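Local coordinates for thermophilic dibenzothiophene desulfurization enzyme C (Paenibacillus sp. A11-2, PDB 5XDC), which probably oxidises dibenzothiophene, through its 5-oxide, to the 5,5-dioxide, using reduced FMN and molecular oxygen, at residues Ala21-Leu24 and Ala25-Arg29; Ala44-Asp47 and Ala48-Ser52; Thr72-Glu75 and Ala76-Glu79. One frame throughout, in Å; residues are numbered along the deposited sequence. Where two conformers were deposited one is given.

Interaction 1: residues Ala21-Leu24 and Ala25-Arg29; sequences ATEL and AKTFR
The backbone oxygen of Leu-24 meets both Thr-27 and Phe-28. Leu-24 O takes the hydroxyl hydrogen of Thr-27 OG1 at 2.7 Å. It also takes the backbone N-H of Phe-28, N to Leu-24 O 3.0 Å. The amide donor lies in the carbonyl plane, and the hydroxyl is tilted 16° from it. The chi1 of Thr-27, 70°, places OG1 between its own backbone N and carbonyl carbon, so the hydroxyl folds back onto the preceding turn.

The same oxygen sits over one face of the Phe-28 ring, offset toward the rim, with Leu-24 O to CG at 3.3 Å. The Leu-24 and Phe-28 side chains lie side by side and point the same way. Their ends meet where CD2 of Leu-24 comes 4.1 Å from CZ of Phe-28. These pairs belong to one turn of the alpha helix 16-38, in the all-helical N-terminal domain of an acyl-CoA dehydrogenase-like fold. Successive i to i+4 backbone bonds from Ala-25, Lys-26 and Thr-27 to Ala-21, Thr-22 and Glu-23 carry the spiral.

On the exposed side, in one of its two conformers, Glu-23 OE1 comes 3.5 Å from Thr-27 CG2, a contact to be taken with caution. A water spans about two turns, from Thr-22 O to Arg-29 NH1. It donates to Thr-22 O and accepts from Arg-29 NH1, at the guanidinium edge and in its plane, 2.8 Å from NH1. Thr-22 O thus serves both this water and Lys-26 N, while Thr-22 OG1 is hydrogen-bonded to Leu-18 O.

Further out, Leu-24 and Phe-28 pack on helix 43-52. Ala-21 and Ala-25 face helix 70-83 instead, touching Ala-76 and Ala-83.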
ATOM      1  N   ALA B  21      -7.584 -35.387  -1.312  1.00 19.90           N
ATOM      2  CA  ALA B  21      -6.652 -34.355  -0.857  1.00 19.79           C
ATOM      3  C   ALA B  21      -7.214 -33.595   0.339  1.00 17.62           C
ATOM      4  O   ALA B  21      -6.486 -33.288   1.295  1.00 17.58           O
ATOM      5  CB  ALA B  21      -6.333 -33.398  -2.008  1.00 21.19           C
ATOM      6  N   THR B  22      -8.512 -33.286   0.305  1.00 20.10           N
ATOM      7  CA  THR B  22      -9.148 -32.590   1.417  1.00 19.40           C
ATOM      8  C   THR B  22      -9.050 -33.403   2.697  1.00 20.99           C
ATOM      9  O   THR B  22      -8.757 -32.856   3.770  1.00 20.05           O
ATOM     10  CB  THR B  22     -10.609 -32.279   1.072  1.00 22.81           C
ATOM     11  OG1 THR B  22     -10.653 -31.298   0.033  1.00 23.29           O
ATOM     12  CG2 THR B  22     -11.371 -31.739   2.275  1.00 31.42           C
ATOM     13  N   GLU B  23      -9.292 -34.715   2.609  0.53 19.50           N
ATOM     14  CA  GLU B  23      -9.188 -35.561   3.792  0.53 21.53           C
ATOM     15  C   GLU B  23      -7.749 -35.641   4.282  0.53 17.77           C
ATOM     16  O   GLU B  23      -7.500 -35.582   5.490  0.53 20.31           O
ATOM     17  CB  GLU B  23      -9.736 -36.960   3.499  0.53 25.01           C
ATOM     18  CG  GLU B  23      -9.723 -37.891   4.708  0.53 19.79           C
ATOM     19  CD  GLU B  23     -10.350 -37.275   5.946  0.53 32.62           C
ATOM     20  OE1 GLU B  23      -9.644 -37.128   6.973  0.53 29.59           O
ATOM     21  OE2 GLU B  23     -11.547 -36.930   5.891  0.53 35.41           O
ATOM     22  N   LEU B  24      -6.784 -35.769   3.365  1.00 18.89           N
ATOM     23  CA  LEU B  24      -5.378 -35.736   3.770  1.00 17.64           C
ATOM     24  C   LEU B  24      -5.068 -34.443   4.530  1.00 18.77           C
ATOM     25  O   LEU B  24      -4.476 -34.470   5.616  1.00 18.40           O
ATOM     26  CB  LEU B  24      -4.467 -35.870   2.551  1.00 19.85           C
ATOM     27  CG  LEU B  24      -4.295 -37.269   1.957  1.00 17.35           C
ATOM     28  CD1 LEU B  24      -3.624 -37.154   0.613  1.00 19.35           C
ATOM     29  CD2 LEU B  24      -3.483 -38.153   2.874  1.00 25.65           C
ATOM     30  N   ALA B  25      -5.480 -33.302   3.971  1.00 20.11           N
ATOM     31  CA  ALA B  25      -5.216 -32.006   4.595  1.00 17.82           C
ATOM     32  C   ALA B  25      -5.842 -31.913   5.984  1.00 18.87           C
ATOM     33  O   ALA B  25      -5.237 -31.371   6.919  1.00 17.50           O
ATOM     34  CB  ALA B  25      -5.745 -30.899   3.688  1.00 18.33           C
ATOM     35  N   LYS B  26      -7.065 -32.422   6.130  1.00 18.23           N
ATOM     36  CA  LYS B  26      -7.708 -32.508   7.436  1.00 20.71           C
ATOM     37  C   LYS B  26      -6.815 -33.207   8.456  1.00 21.37           C
ATOM     38  O   LYS B  26      -6.615 -32.711   9.570  1.00 20.83           O
ATOM     39  CB  LYS B  26      -9.038 -33.249   7.273  1.00 22.39           C
ATOM     40  CG  LYS B  26     -10.054 -33.042   8.377  1.00 39.10           C
ATOM     41  CD  LYS B  26     -11.481 -33.423   7.928  1.00 42.80           C
ATOM     42  CE  LYS B  26     -11.865 -32.725   6.606  1.00 49.86           C
ATOM     43  NZ  LYS B  26     -13.330 -32.573   6.356  1.00 63.13           N
ATOM     44  N   THR B  27      -6.270 -34.371   8.098  1.00 21.20           N
ATOM     45  CA  THR B  27      -5.421 -35.086   9.043  1.00 18.23           C
ATOM     46  C   THR B  27      -4.141 -34.309   9.327  1.00 21.38           C
ATOM     47  O   THR B  27      -3.663 -34.287  10.467  1.00 19.25           O
ATOM     48  CB  THR B  27      -5.099 -36.493   8.525  1.00 22.71           C
ATOM     49  OG1 THR B  27      -4.214 -36.433   7.400  1.00 30.68           O
ATOM     50  CG2 THR B  27      -6.371 -37.226   8.113  1.00 20.58           C
ATOM     51  N   PHE B  28      -3.591 -33.632   8.316  1.00 18.72           N
ATOM     52  CA  PHE B  28      -2.335 -32.920   8.520  1.00 16.34           C
ATOM     53  C   PHE B  28      -2.510 -31.743   9.482  1.00 16.90           C
ATOM     54  O   PHE B  28      -1.589 -31.434  10.253  1.00 17.42           O
ATOM     55  CB  PHE B  28      -1.777 -32.421   7.176  1.00 16.52           C
ATOM     56  CG  PHE B  28      -1.407 -33.519   6.189  1.00 16.87           C
ATOM     57  CD1 PHE B  28      -1.173 -34.831   6.605  1.00 18.80           C
ATOM     58  CD2 PHE B  28      -1.270 -33.223   4.842  1.00 21.84           C
ATOM     59  CE1 PHE B  28      -0.834 -35.811   5.690  1.00 17.03           C
ATOM     60  CE2 PHE B  28      -0.931 -34.207   3.921  1.00 25.48           C
ATOM     61  CZ  PHE B  28      -0.711 -35.503   4.348  1.00 23.90           C
ATOM     62  N   ARG B  29      -3.672 -31.075   9.454  1.00 20.75           N
ATOM     63  CA  ARG B  29      -3.887 -29.925  10.340  1.00 18.86           C
ATOM     64  C   ARG B  29      -3.811 -30.312  11.810  1.00 22.06           C
ATOM     65  O   ARG B  29      -3.462 -29.473  12.652  1.00 22.90           O
ATOM     66  CB  ARG B  29      -5.243 -29.270  10.077  1.00 21.74           C
ATOM     67  CG  ARG B  29      -5.319 -28.529   8.791  1.00 31.52           C
ATOM     68  CD  ARG B  29      -6.559 -27.621   8.686  1.00 38.33           C
ATOM     69  NE  ARG B  29      -6.641 -27.101   7.322  1.00 31.28           N
ATOM     70  CZ  ARG B  29      -7.310 -27.678   6.327  1.00 35.09           C
ATOM     71  NH1 ARG B  29      -8.009 -28.789   6.539  1.00 27.29           N
ATOM     72  NH2 ARG B  29      -7.284 -27.138   5.113  1.00 29.76           N
TER
HETATM   73  O   HOH W   1      -9.263 -30.120   4.446  1.00 29.30           O

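Interaction 2: residues Ala44-Asp47 and Ala48-Ser52; sequences AERD and AIRRS
Asp-47 and Arg-50 form a salt bridge, with OD1 2.9 Å from NH1. Its hydrogen bond is weak: the N-H...O angle is 126°, and the carboxylate and guanidinium planes stand 62° apart. This is an i to i+3 ion pair on helix 43-52, in the helical N-terminal domain of the acyl-CoA dehydrogenase-like fold. Both groups have further partners. Asp-47 OD1 also pairs with Lys-43, and Arg-50 with Asp-164 and Asp-166.

The extended Arg-50 chain, from CG to NE, carries its guanidinium back beside Arg-46. The two NH2 atoms, of Arg-46 and Arg-50, are 4.0 Å apart, and the guanidinium planes stand 70° apart. Asp-164 OD2 pairs with Arg-46 NE and Arg-50 NH1, so the two guanidiniums gather round one carboxylate. Arg-46 also makes a cation-pi contact with Phe-123.

Across the exposed side, Arg-51 bends at chi3 and folds its guanidinium over the backbone. Asp-47 O lies 3.6 Å above one face, toward the rim, and Ala-48 CA meets that same face. A water in the guanidinium plane accepts from Arg-51 NH1 and donates to Ala-44 O, 2.6 Å away.

Ile-49 is buried and touches Phe-28, Phe-91 and Phe-123. Its CG1 rests 3.4 Å from Glu-45 O. One turn on, Ser-52 OG gives its hydrogen to Ile-49 O at 2.7 Å.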
ATOM      1  N   ALA B  44       5.611 -40.217   8.155  1.00 15.56           N
ATOM      2  CA  ALA B  44       4.266 -40.780   8.242  1.00 19.79           C
ATOM      3  C   ALA B  44       3.331 -40.109   7.254  1.00 23.31           C
ATOM      4  O   ALA B  44       2.524 -40.774   6.588  1.00 20.02           O
ATOM      5  CB  ALA B  44       3.718 -40.631   9.656  1.00 20.98           C
ATOM      6  N   GLU B  45       3.440 -38.788   7.138  1.00 17.63           N
ATOM      7  CA  GLU B  45       2.559 -38.033   6.265  1.00 17.38           C
ATOM      8  C   GLU B  45       2.907 -38.276   4.802  1.00 15.79           C
ATOM      9  O   GLU B  45       2.012 -38.362   3.952  1.00 15.38           O
ATOM     10  CB  GLU B  45       2.652 -36.547   6.624  1.00 17.34           C
ATOM     11  CG  GLU B  45       2.027 -36.190   7.965  1.00 18.91           C
ATOM     12  CD  GLU B  45       2.829 -36.665   9.168  1.00 18.98           C
ATOM     13  OE1 GLU B  45       4.080 -36.740   9.080  1.00 18.94           O
ATOM     14  OE2 GLU B  45       2.194 -36.946  10.216  1.00 20.17           O
ATOM     15  N   ARG B  46       4.200 -38.385   4.490  1.00 15.03           N
ATOM     16  CA  ARG B  46       4.603 -38.762   3.144  1.00 13.79           C
ATOM     17  C   ARG B  46       4.039 -40.135   2.780  1.00 19.13           C
ATOM     18  O   ARG B  46       3.581 -40.344   1.654  1.00 16.10           O
ATOM     19  CB  ARG B  46       6.130 -38.738   3.022  1.00 16.50           C
ATOM     20  CG  ARG B  46       6.737 -37.320   3.072  1.00 16.86           C
ATOM     21  CD  ARG B  46       8.252 -37.363   3.113  1.00 17.68           C
ATOM     22  NE  ARG B  46       8.795 -38.059   1.950  1.00 16.21           N
ATOM     23  CZ  ARG B  46       9.047 -37.490   0.771  1.00 14.80           C
ATOM     24  NH1 ARG B  46       8.835 -36.187   0.595  1.00 17.82           N
ATOM     25  NH2 ARG B  46       9.507 -38.206  -0.237  1.00 17.17           N
ATOM     26  N   ASP B  47       4.031 -41.073   3.730  1.00 18.48           N
ATOM     27  CA  ASP B  47       3.464 -42.391   3.438  1.00 18.10           C
ATOM     28  C   ASP B  47       1.947 -42.325   3.269  1.00 17.64           C
ATOM     29  O   ASP B  47       1.378 -43.045   2.441  1.00 18.48           O
ATOM     30  CB  ASP B  47       3.841 -43.391   4.535  1.00 17.44           C
ATOM     31  CG  ASP B  47       5.304 -43.832   4.468  1.00 18.50           C
ATOM     32  OD1 ASP B  47       5.978 -43.599   3.442  1.00 18.57           O
ATOM     33  OD2 ASP B  47       5.783 -44.443   5.460  1.00 23.34           O
ATOM     34  N   ALA B  48       1.263 -41.464   4.025  1.00 15.15           N
ATOM     35  CA  ALA B  48      -0.165 -41.275   3.789  1.00 18.50           C
ATOM     36  C   ALA B  48      -0.422 -40.764   2.376  1.00 17.27           C
ATOM     37  O   ALA B  48      -1.384 -41.179   1.721  1.00 17.33           O
ATOM     38  CB  ALA B  48      -0.760 -40.319   4.819  1.00 18.93           C
ATOM     39  N   ILE B  49       0.424 -39.855   1.887  1.00 17.81           N
ATOM     40  CA  ILE B  49       0.284 -39.393   0.511  1.00 15.05           C
ATOM     41  C   ILE B  49       0.531 -40.545  -0.459  1.00 16.38           C
ATOM     42  O   ILE B  49      -0.162 -40.683  -1.478  1.00 16.94           O
ATOM     43  CB  ILE B  49       1.228 -38.198   0.255  1.00 14.33           C
ATOM     44  CG1 ILE B  49       0.748 -36.992   1.069  1.00 15.00           C
ATOM     45  CG2 ILE B  49       1.299 -37.881  -1.234  1.00 18.28           C
ATOM     46  CD1 ILE B  49       1.692 -35.800   1.013  1.00 17.34           C
ATOM     47  N   ARG B  50       1.520 -41.393  -0.155  1.00 17.68           N
ATOM     48  CA  ARG B  50       1.790 -42.555  -0.991  1.00 15.29           C
ATOM     49  C   ARG B  50       0.565 -43.461  -1.088  1.00 15.31           C
ATOM     50  O   ARG B  50       0.182 -43.881  -2.184  1.00 18.33           O
ATOM     51  CB  ARG B  50       2.982 -43.335  -0.435  1.00 14.80           C
ATOM     52  CG  ARG B  50       4.344 -42.743  -0.737  1.00 16.86           C
ATOM     53  CD  ARG B  50       5.458 -43.722  -0.334  1.00 18.29           C
ATOM     54  NE  ARG B  50       6.781 -43.234  -0.716  1.00 16.41           N
ATOM     55  CZ  ARG B  50       7.593 -42.500   0.059  1.00 14.49           C
ATOM     56  NH1 ARG B  50       7.230 -42.147   1.284  1.00 16.52           N
ATOM     57  NH2 ARG B  50       8.769 -42.101  -0.401  1.00 17.88           N
ATOM     58  N   ARG B  51      -0.065 -43.758   0.054  1.00 17.89           N
ATOM     59  CA  ARG B  51      -1.224 -44.656   0.073  1.00 18.34           C
ATOM     60  C   ARG B  51      -2.430 -44.058  -0.639  1.00 23.93           C
ATOM     61  O   ARG B  51      -3.294 -44.806  -1.107  1.00 21.72           O
ATOM     62  CB  ARG B  51      -1.604 -45.005   1.515  1.00 20.36           C
ATOM     63  CG  ARG B  51      -0.576 -45.837   2.258  1.00 29.44           C
ATOM     64  CD  ARG B  51      -1.113 -46.348   3.589  1.00 32.15           C
ATOM     65  NE  ARG B  51      -1.556 -45.289   4.496  1.00 35.09           N
ATOM     66  CZ  ARG B  51      -0.774 -44.669   5.376  1.00 30.00           C
ATOM     67  NH1 ARG B  51       0.514 -44.967   5.466  1.00 28.93           N
ATOM     68  NH2 ARG B  51      -1.286 -43.736   6.166  1.00 31.83           N
ATOM     69  N   SER B  52      -2.488 -42.730  -0.757  1.00 19.48           N
ATOM     70  CA  SER B  52      -3.658 -42.054  -1.302  1.00 19.09           C
ATOM     71  C   SER B  52      -3.788 -42.227  -2.805  1.00 16.37           C
ATOM     72  O   SER B  52      -4.889 -42.053  -3.344  1.00 17.45           O
ATOM     73  CB  SER B  52      -3.584 -40.566  -0.974  1.00 18.08           C
ATOM     74  OG  SER B  52      -2.703 -39.918  -1.870  1.00 17.85           O
TER
HETATM   75  O   HOH W   2       1.454 -43.020   7.456  1.00 30.00           O

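Interaction 3: residues Thr72-Glu75 and Ala76-Glu79; sequences TVYE and AIAE
Four regular i to i+4 bonds join Thr-72, Val-73, Tyr-74 and Glu-75 to Ala-76, Ile-77, Ala-78 and Glu-79, at 2.9 to 3.0 Å from each acceptor O to its donor N. The straightest is from Ala-78 N to Tyr-74 O, with an N-H...O angle of 169°.

The main side-chain contact is between Val-73 and Ile-77. CG1 of Val-73 touches CD1 of Ile-77 at 3.7 Å. With chi1 at -70°, CG1 of Ile-77 lies anti to its carbonyl carbon and runs back along the helix. It passes Val-73 O at 3.3 Å, and CD1 then reaches the valine methyl. The same CD1 approaches CD1 of Tyr-74 obliquely, at 4.4 Å, a looser contact.

This is the buried side of helix 70-83, in the helical N-terminal domain of the acyl-CoA dehydrogenase-like fold. Val-73 and Ile-77 both pack on helix 85-104, at Phe-95 and Phe-91. Ile-77 and Tyr-74 also reach helix 247-276. There the Tyr-74 ring stacks with His-257, and its OH is hydrogen-bonded to Ile-250 O. The side chain of Ile-77 lies about 8 Å from that of Tyr-93, which binds FMN in another structure of this protein; none is bound to this chain here.

Ala-76 shares this burial. Its CB rests 3.5 Å from both Thr-72 O and Val-73 O. Glu-75 is exposed and touches Leu-18 of helix 16-38.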
ATOM      1  N   THR B  72      -6.753 -30.109 -11.468  1.00 16.92           N
ATOM      2  CA  THR B  72      -6.945 -30.918 -10.272  1.00 13.96           C
ATOM      3  C   THR B  72      -5.691 -30.938  -9.400  1.00 13.66           C
ATOM      4  O   THR B  72      -5.776 -30.822  -8.170  1.00 17.36           O
ATOM      5  CB  THR B  72      -7.340 -32.340 -10.678  1.00 18.81           C
ATOM      6  OG1 THR B  72      -8.592 -32.275 -11.377  1.00 20.68           O
ATOM      7  CG2 THR B  72      -7.488 -33.231  -9.469  1.00 19.03           C
ATOM      8  N   VAL B  73      -4.529 -31.140 -10.018  1.00 15.36           N
ATOM      9  CA  VAL B  73      -3.266 -31.131  -9.283  1.00 14.95           C
ATOM     10  C   VAL B  73      -3.096 -29.811  -8.533  1.00 12.29           C
ATOM     11  O   VAL B  73      -2.801 -29.795  -7.334  1.00 13.69           O
ATOM     12  CB  VAL B  73      -2.093 -31.375 -10.247  1.00 16.95           C
ATOM     13  CG1 VAL B  73      -0.764 -31.193  -9.528  1.00 14.75           C
ATOM     14  CG2 VAL B  73      -2.183 -32.777 -10.872  1.00 18.05           C
ATOM     15  N   TYR B  74      -3.262 -28.696  -9.235  1.00 14.98           N
ATOM     16  CA  TYR B  74      -3.066 -27.392  -8.607  1.00 12.25           C
ATOM     17  C   TYR B  74      -4.026 -27.183  -7.437  1.00 13.27           C
ATOM     18  O   TYR B  74      -3.633 -26.655  -6.388  1.00 15.04           O
ATOM     19  CB  TYR B  74      -3.219 -26.285  -9.651  1.00 13.57           C
ATOM     20  CG  TYR B  74      -2.050 -26.141 -10.599  1.00 12.69           C
ATOM     21  CD1 TYR B  74      -0.773 -25.847 -10.119  1.00 14.10           C
ATOM     22  CD2 TYR B  74      -2.213 -26.276 -11.977  1.00 12.86           C
ATOM     23  CE1 TYR B  74       0.307 -25.704 -10.979  1.00 13.06           C
ATOM     24  CE2 TYR B  74      -1.151 -26.113 -12.846  1.00 11.91           C
ATOM     25  CZ  TYR B  74       0.113 -25.828 -12.347  1.00 11.75           C
ATOM     26  OH  TYR B  74       1.166 -25.681 -13.203  1.00 13.54           O
ATOM     27  N   GLU B  75      -5.300 -27.563  -7.601  1.00 15.26           N
ATOM     28  CA  GLU B  75      -6.257 -27.399  -6.511  1.00 15.72           C
ATOM     29  C   GLU B  75      -5.861 -28.252  -5.314  1.00 13.19           C
ATOM     30  O   GLU B  75      -5.969 -27.813  -4.159  1.00 14.89           O
ATOM     31  CB  GLU B  75      -7.667 -27.741  -7.006  1.00 19.23           C
ATOM     32  CG  GLU B  75      -8.743 -27.538  -5.952  1.00 32.60           C
ATOM     33  CD  GLU B  75     -10.172 -27.582  -6.505  1.00 44.63           C
ATOM     34  OE1 GLU B  75     -11.111 -27.532  -5.683  1.00 50.79           O
ATOM     35  OE2 GLU B  75     -10.364 -27.666  -7.742  1.00 37.79           O
ATOM     36  N   ALA B  76      -5.383 -29.476  -5.574  1.00 12.75           N
ATOM     37  CA  ALA B  76      -4.954 -30.358  -4.495  1.00 12.30           C
ATOM     38  C   ALA B  76      -3.727 -29.796  -3.784  1.00 11.92           C
ATOM     39  O   ALA B  76      -3.617 -29.891  -2.558  1.00 14.73           O
ATOM     40  CB  ALA B  76      -4.656 -31.758  -5.036  1.00 14.32           C
ATOM     41  N   ILE B  77      -2.792 -29.220  -4.542  1.00 13.73           N
ATOM     42  CA  ILE B  77      -1.612 -28.592  -3.939  1.00 13.68           C
ATOM     43  C   ILE B  77      -2.038 -27.488  -2.982  1.00 13.51           C
ATOM     44  O   ILE B  77      -1.557 -27.403  -1.845  1.00 14.13           O
ATOM     45  CB  ILE B  77      -0.678 -28.043  -5.034  1.00 12.04           C
ATOM     46  CG1 ILE B  77       0.003 -29.178  -5.810  1.00 12.58           C
ATOM     47  CG2 ILE B  77       0.393 -27.130  -4.435  1.00 14.55           C
ATOM     48  CD1 ILE B  77       0.645 -28.752  -7.104  1.00 14.42           C
ATOM     49  N   ALA B  78      -2.909 -26.593  -3.449  1.00 13.48           N
ATOM     50  CA  ALA B  78      -3.361 -25.489  -2.602  1.00 13.92           C
ATOM     51  C   ALA B  78      -4.082 -26.003  -1.365  1.00 15.07           C
ATOM     52  O   ALA B  78      -3.907 -25.469  -0.261  1.00 14.42           O
ATOM     53  CB  ALA B  78      -4.259 -24.540  -3.402  1.00 14.22           C
ATOM     54  N   GLU B  79      -4.892 -27.050  -1.519  1.00 13.73           N
ATOM     55  CA  GLU B  79      -5.638 -27.565  -0.376  1.00 14.02           C
ATOM     56  C   GLU B  79      -4.686 -28.130   0.669  1.00 16.47           C
ATOM     57  O   GLU B  79      -4.803 -27.836   1.865  1.00 15.59           O
ATOM     58  CB  GLU B  79      -6.633 -28.626  -0.844  1.00 17.16           C
ATOM     59  CG  GLU B  79      -7.402 -29.314   0.274  1.00 17.01           C
ATOM     60  CD  GLU B  79      -8.271 -28.367   1.079  1.00 22.44           C
ATOM     61  OE1 GLU B  79      -8.481 -28.628   2.285  1.00 26.68           O
ATOM     62  OE2 GLU B  79      -8.719 -27.342   0.525  1.00 23.43           O
TER

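Each interaction lies within a single helix of the N-terminal domain. Interaction 1 is the link between the others. Leu-24 and Phe-28 pack on Ala-48, Ile-49 and Ser-52 of interaction 2, with Phe-28 CE1 3.7 Å from Glu-45 CG. Ala-21 and Ala-25 pack on interaction 3, where Arg-29 and Glu-79 form a long, weak ion pair. Interactions 2 and 3 do not touch; their nearest atoms are about 9 Å apart. Their chemistry differs accordingly. Interaction 3 is nearest the chain centre and mostly apolar. Interaction 2 is charged, and its Arg-46 is buried along with Ile-49. Interaction 1 combines a buried aromatic with an exposed polar flank.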